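Local structure of GGDEF family protein (Vibrio cholerae, 5GZS) at residues 225-230 and 284-289; 291-296 and 409-414. The protein binds arginine through its periplasmic portion, which contains two solute-binding-protein-like modules, and probably relays this signal to a cytoplasmic diguanylate cyclase domain. One frame throughout, in Å; residues are numbered along the deposited sequence.

Contact 1: 225-230 and 284-289; sequences VLRVKL and KSIDIL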
loop_
_atom_site.group_PDB
_atom_site.type_symbol
_atom_site.label_atom_id
_atom_site.label_comp_id
_atom_site.label_asym_id
_atom_site.label_seq_id
_atom_site.Cartn_x
_atom_site.Cartn_y
_atom_site.Cartn_z
ATOM N N VAL A 225 -35.454 17.791 5.337
ATOM C CA VAL A 225 -34.802 17.506 4.059
ATOM C C VAL A 225 -33.399 18.113 3.997
ATOM O O VAL A 225 -33.241 19.322 3.848
ATOM C CB VAL A 225 -35.634 18.036 2.880
ATOM C CG1 VAL A 225 -34.917 17.762 1.559
ATOM C CG2 VAL A 225 -37.039 17.407 2.895
ATOM N N LEU A 226 -32.380 17.273 4.124
ATOM C CA LEU A 226 -31.002 17.733 4.056
ATOM C C LEU A 226 -30.645 18.279 2.682
ATOM O O LEU A 226 -30.807 17.580 1.684
ATOM C CB LEU A 226 -30.057 16.588 4.405
ATOM C CG LEU A 226 -30.247 16.009 5.806
ATOM C CD1 LEU A 226 -29.188 14.949 6.063
ATOM C CD2 LEU A 226 -30.177 17.134 6.846
ATOM N N ARG A 227 -30.139 19.506 2.624
ATOM C CA ARG A 227 -29.684 20.067 1.344
ATOM C C ARG A 227 -28.208 19.755 1.059
ATOM O O ARG A 227 -27.327 20.028 1.870
ATOM C CB ARG A 227 -29.932 21.575 1.308
ATOM C CG ARG A 227 -31.397 21.900 1.579
ATOM C CD ARG A 227 -31.725 23.394 1.506
ATOM N NE ARG A 227 -31.950 23.862 0.140
ATOM C CZ ARG A 227 -31.035 24.515 -0.556
ATOM N NH1 ARG A 227 -29.857 24.768 -0.001
ATOM N NH2 ARG A 227 -31.289 24.905 -1.796
ATOM N N VAL A 228 -27.959 19.149 -0.129
ATOM C CA VAL A 228 -26.653 18.646 -0.529
ATOM C C VAL A 228 -26.164 19.407 -1.767
ATOM O O VAL A 228 -26.949 19.700 -2.669
ATOM C CB VAL A 228 -26.784 17.153 -0.916
ATOM C CG1 VAL A 228 -25.427 16.502 -1.115
ATOM C CG2 VAL A 228 -27.548 16.403 0.140
ATOM N N LYS A 229 -24.876 19.741 -1.822
ATOM C CA LYS A 229 -24.296 20.257 -3.068
ATOM C C LYS A 229 -23.120 19.419 -3.513
ATOM O O LYS A 229 -22.342 18.939 -2.682
ATOM C CB LYS A 229 -23.875 21.723 -2.963
ATOM C CG LYS A 229 -25.043 22.635 -2.963
ATOM C CD LYS A 229 -24.706 23.998 -3.539
ATOM C CE LYS A 229 -25.944 24.898 -3.447
ATOM N NZ LYS A 229 -25.745 26.232 -4.025
ATOM N N LEU A 230 -22.990 19.239 -4.823
ATOM C CA LEU A 230 -21.836 18.521 -5.351
ATOM C C LEU A 230 -20.910 19.465 -6.082
ATOM O O LEU A 230 -21.347 20.243 -6.930
ATOM C CB LEU A 230 -22.264 17.385 -6.270
ATOM C CG LEU A 230 -22.987 16.233 -5.577
ATOM C CD1 LEU A 230 -23.420 15.195 -6.602
ATOM C CD2 LEU A 230 -22.138 15.605 -4.484
ATOM N N LYS A 284 -24.224 28.082 6.049
ATOM C CA LYS A 284 -25.269 27.171 6.543
ATOM C C LYS A 284 -26.486 27.175 5.604
ATOM O O LYS A 284 -27.606 26.829 6.024
ATOM C CB LYS A 284 -25.721 27.516 7.981
ATOM C CG LYS A 284 -24.611 27.891 8.961
ATOM C CD LYS A 284 -23.510 26.839 9.028
ATOM C CE LYS A 284 -22.215 27.400 9.647
ATOM N NZ LYS A 284 -22.502 28.152 10.902
ATOM N N SER A 285 -26.283 27.558 4.342
ATOM C CA SER A 285 -27.409 27.615 3.391
ATOM C C SER A 285 -27.654 26.227 2.778
ATOM O O SER A 285 -28.733 25.951 2.261
ATOM C CB SER A 285 -27.171 28.682 2.299
ATOM O OG SER A 285 -25.898 28.547 1.664
ATOM N N ILE A 286 -26.640 25.364 2.860
ATOM C CA ILE A 286 -26.771 23.930 2.582
ATOM C C ILE A 286 -26.225 23.174 3.790
ATOM O O ILE A 286 -25.512 23.763 4.606
ATOM C CB ILE A 286 -26.009 23.514 1.326
ATOM C CG1 ILE A 286 -24.506 23.633 1.583
ATOM C CG2 ILE A 286 -26.410 24.398 0.150
ATOM C CD1 ILE A 286 -23.620 23.060 0.487
ATOM N N ASP A 287 -26.557 21.888 3.912
ATOM C CA ASP A 287 -26.093 21.060 5.033
ATOM C C ASP A 287 -24.871 20.176 4.682
ATOM O O ASP A 287 -24.005 19.940 5.512
ATOM C CB ASP A 287 -27.216 20.156 5.527
ATOM C CG ASP A 287 -28.508 20.892 5.748
ATOM O OD1 ASP A 287 -28.567 21.774 6.619
ATOM O OD2 ASP A 287 -29.485 20.597 5.031
ATOM N N ILE A 288 -24.811 19.681 3.456
ATOM C CA ILE A 288 -23.800 18.706 3.092
ATOM C C ILE A 288 -23.087 19.100 1.819
ATOM O O ILE A 288 -23.707 19.576 0.876
ATOM C CB ILE A 288 -24.436 17.330 2.905
ATOM C CG1 ILE A 288 -24.805 16.740 4.255
ATOM C CG2 ILE A 288 -23.535 16.383 2.095
ATOM C CD1 ILE A 288 -25.766 15.548 4.135
ATOM N N LEU A 289 -21.784 18.905 1.778
ATOM C CA LEU A 289 -21.056 19.233 0.563
ATOM C C LEU A 289 -20.021 18.156 0.313
ATOM O O LEU A 289 -19.290 17.753 1.227
ATOM C CB LEU A 289 -20.398 20.617 0.651
ATOM C CG LEU A 289 -19.331 20.944 -0.401
ATOM C CD1 LEU A 289 -19.875 20.780 -1.792
ATOM C CD2 LEU A 289 -18.763 22.351 -0.251
#

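Contact 2: 291-296 and 409-414; sequences PITVSQ and YQYDIA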
loop_
_atom_site.group_PDB
_atom_site.type_symbol
_atom_site.label_atom_id
_atom_site.label_comp_id
_atom_site.label_asym_id
_atom_site.label_seq_id
_atom_site.Cartn_x
_atom_site.Cartn_y
_atom_site.Cartn_z
ATOM N N PRO A 291 -17.618 16.392 -3.265
ATOM C CA PRO A 291 -16.459 15.990 -2.456
ATOM C C PRO A 291 -15.793 17.192 -1.795
ATOM O O PRO A 291 -16.021 18.318 -2.230
ATOM C CB PRO A 291 -15.546 15.309 -3.478
ATOM C CG PRO A 291 -15.840 16.045 -4.750
ATOM C CD PRO A 291 -17.330 16.387 -4.708
ATOM N N ILE A 292 -14.985 16.969 -0.769
ATOM C CA ILE A 292 -14.125 18.039 -0.278
ATOM C C ILE A 292 -12.836 17.441 0.251
ATOM O O ILE A 292 -12.862 16.569 1.121
ATOM C CB ILE A 292 -14.810 18.877 0.802
ATOM C CG1 ILE A 292 -13.764 19.625 1.631
ATOM C CG2 ILE A 292 -15.675 17.988 1.685
ATOM C CD1 ILE A 292 -14.347 20.645 2.564
ATOM N N THR A 293 -11.700 17.908 -0.266
ATOM C CA THR A 293 -10.488 17.118 -0.133
ATOM C C THR A 293 -9.741 17.278 1.185
ATOM O O THR A 293 -8.563 16.918 1.264
ATOM C CB THR A 293 -9.526 17.415 -1.268
ATOM O OG1 THR A 293 -9.198 18.807 -1.259
ATOM C CG2 THR A 293 -10.165 17.026 -2.586
ATOM N N VAL A 294 -10.441 17.747 2.216
ATOM C CA VAL A 294 -9.897 17.939 3.570
ATOM C C VAL A 294 -8.444 18.397 3.551
ATOM O O VAL A 294 -7.502 17.632 3.790
ATOM C CB VAL A 294 -10.065 16.653 4.467
ATOM C CG1 VAL A 294 -9.492 15.404 3.835
ATOM C CG2 VAL A 294 -9.496 16.869 5.880
ATOM N N SER A 295 -8.280 19.675 3.225
ATOM C CA SER A 295 -6.993 20.341 3.325
ATOM C C SER A 295 -6.711 20.595 4.797
ATOM O O SER A 295 -7.332 19.994 5.675
ATOM C CB SER A 295 -7.000 21.664 2.548
ATOM O OG SER A 295 -8.027 22.521 3.023
ATOM N N GLN A 296 -5.769 21.491 5.062
ATOM C CA GLN A 296 -5.617 22.062 6.391
ATOM C C GLN A 296 -6.454 23.328 6.444
ATOM O O GLN A 296 -7.154 23.582 7.428
ATOM C CB GLN A 296 -4.154 22.368 6.698
ATOM C CG GLN A 296 -3.277 21.143 6.779
ATOM C CD GLN A 296 -3.724 20.196 7.861
ATOM O OE1 GLN A 296 -4.154 20.627 8.934
ATOM N NE2 GLN A 296 -3.628 18.896 7.591
ATOM N N TYR A 409 1.680 11.768 -4.417
ATOM C CA TYR A 409 0.898 11.904 -3.173
ATOM C C TYR A 409 -0.510 11.294 -3.231
ATOM O O TYR A 409 -1.224 11.412 -4.230
ATOM C CB TYR A 409 0.775 13.371 -2.777
ATOM C CG TYR A 409 0.424 13.581 -1.323
ATOM C CD1 TYR A 409 1.420 13.671 -0.360
ATOM C CD2 TYR A 409 -0.906 13.705 -0.911
ATOM C CE1 TYR A 409 1.110 13.874 0.979
ATOM C CE2 TYR A 409 -1.235 13.903 0.436
ATOM C CZ TYR A 409 -0.214 13.984 1.376
ATOM O OH TYR A 409 -0.498 14.177 2.713
ATOM N N GLN A 410 -0.904 10.644 -2.141
ATOM C CA GLN A 410 -2.266 10.175 -1.989
ATOM C C GLN A 410 -2.991 10.952 -0.874
ATOM O O GLN A 410 -2.569 10.926 0.286
ATOM C CB GLN A 410 -2.289 8.679 -1.695
ATOM C CG GLN A 410 -3.710 8.127 -1.592
ATOM C CD GLN A 410 -3.751 6.618 -1.479
ATOM O OE1 GLN A 410 -3.426 5.892 -2.430
ATOM N NE2 GLN A 410 -4.149 6.131 -0.302
ATOM N N TYR A 411 -4.080 11.639 -1.222
ATOM C CA TYR A 411 -4.835 12.404 -0.228
ATOM C C TYR A 411 -6.269 11.885 -0.045
ATOM O O TYR A 411 -6.637 10.820 -0.552
ATOM C CB TYR A 411 -4.833 13.900 -0.590
ATOM C CG TYR A 411 -5.473 14.288 -1.909
ATOM C CD1 TYR A 411 -4.790 14.130 -3.105
ATOM C CD2 TYR A 411 -6.749 14.849 -1.957
ATOM C CE1 TYR A 411 -5.368 14.498 -4.315
ATOM C CE2 TYR A 411 -7.327 15.214 -3.166
ATOM C CZ TYR A 411 -6.628 15.041 -4.336
ATOM O OH TYR A 411 -7.182 15.394 -5.540
ATOM N N ASP A 412 -7.077 12.635 0.695
ATOM C CA ASP A 412 -8.381 12.138 1.128
ATOM C C ASP A 412 -9.574 12.937 0.634
ATOM O O ASP A 412 -9.565 14.160 0.601
ATOM C CB ASP A 412 -8.417 12.082 2.654
ATOM C CG ASP A 412 -7.477 11.030 3.213
ATOM O OD1 ASP A 412 -7.576 9.863 2.779
ATOM O OD2 ASP A 412 -6.628 11.375 4.066
ATOM N N ILE A 413 -10.621 12.229 0.258
ATOM C CA ILE A 413 -11.870 12.876 -0.065
ATOM C C ILE A 413 -12.900 12.436 0.984
ATOM O O ILE A 413 -13.001 11.244 1.303
ATOM C CB ILE A 413 -12.301 12.529 -1.499
ATOM C CG1 ILE A 413 -11.537 13.400 -2.492
ATOM C CG2 ILE A 413 -13.780 12.720 -1.711
ATOM C CD1 ILE A 413 -11.972 13.178 -3.926
ATOM N N ALA A 414 -13.620 13.411 1.550
ATOM C CA ALA A 414 -14.682 13.171 2.536
ATOM C C ALA A 414 -15.930 13.943 2.190
ATOM O O ALA A 414 -15.939 14.737 1.242
ATOM C CB ALA A 414 -14.229 13.558 3.925
#

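Contact 1: 225-230 and 284-289
Strand 226-230 and the start of strand 288-292 pair in parallel, Val228 opposite Ile288 and Lys229 opposite Leu289, in the mixed sheet of one lobe of the second solute-binding-protein-like module, where 226-230 lies between 264-266 and 288-292; the segments diverge by 63° end to end because 284-287 turns in from a helix. Arg227 O accepts two backbone bonds, from Ile288 N at 3.0 Å and from Asp287 N at 2.9 Å, and Lys229 N then donates to Ile288 O. One step earlier a side chain replaces the backbone acceptor: Asp287 OD2 receives Arg227 N at 2.7 Å through its anti lone pair. With CG anti to its carbonyl carbon (chi1 -48°), the Asp287 carboxylate reaches back along the neighbouring strand, and its OD1 forms a salt bridge with Arg224. On one face Val228 CG1 lies beside Ile288 CG2 at 3.7 Å, while Leu226 CD1 meets Ile288 CD1. On the other, the extended Lys229 chain crosses Ile286 at about a right angle, Lys229 CE 3.7 Å from Ile286 CG2, and carries NZ onward to Gln271. The Arg227 NH1 bond to Ser285 O is weak. Asp287 therefore joins a main-chain N-H to the Arg224 cation, which would probably favour its ionised form.

Contact 2: 291-296 and 409-414
Tyr411 meets Thr293 through the edge of its ring, the threonine methyl CG2 lying near the ring plane, 3.4 Å from CE2. Its CG sits between the backbone N and the carbonyl carbon (chi1 62°), which swings the ring to the Thr293 side of the chain; there Phe344 also meets it, with the ring planes at about 45°, and Tyr236 touches both Tyr411 and Thr293. At Asp412 the contact passes to the backbone: its O takes a CA-H...O contact from Thr293 CA at 3.2 Å. The Asp412 side chain runs alongside that of Val294, pointing the same way, and the touching is done by carbon, CB to Val294 CG1 at 3.7 Å; the carboxylate turns to His310, with a weak hydrogen bond between Asp412 OD1 and His310 ND1. Ile413 splits its two branches between two partners. CG2 packs on Pro291 CB at 3.6 Å, and CG1 approaches Thr293 CG2 at 3.9 Å, so that the isoleucine bridges the cis-proline and the threonine. Ala414 completes the walk as the antiparallel hydrogen-bonded partner of Ile292. Ile292 N donates to Ala414 O at 3.2 Å, and Ala414 N returns a bond to Ile292 O at 3.3 Å, straight at hydrogen (169°) but arriving above the carbonyl plane. Ile413 and Tyr411 also bond through their backbones to Tyr308, Tyr309 and Pro311, so 411-413 runs paired with the other connection between the two sheets. Two adjacent crossovers between lobes are the hinge of a type II periplasmic binding fold. The strand end Pro291-Ile292 and the following Thr293 align with Asn57, Ile58 and Thr59 of the first module's arginine pocket, Pro291 replacing Asn57, consistent with an equivalent interlobe position.

From the N terminus, strand 226-230 comes first, and contact 1 closes when the chain returns at 284-289, after 53 intervening residues that include helices 248-259 and 277-282. Strand 288-292, entered in contact 1, then leads directly into 291-296, where contact 2 opens; it closes 112 residues later at 409-414, after the chain has built most of the second sheet. The loops therefore stand in series, neither nested nor crossed, with centres 19 Å apart. Strand 288-292 is shared: it pairs in parallel with 226-230 in contact 1 and antiparallel with 414-417 beginning in contact 2. One joins strands within a lobe; the other ties that lobe to the returning crossover.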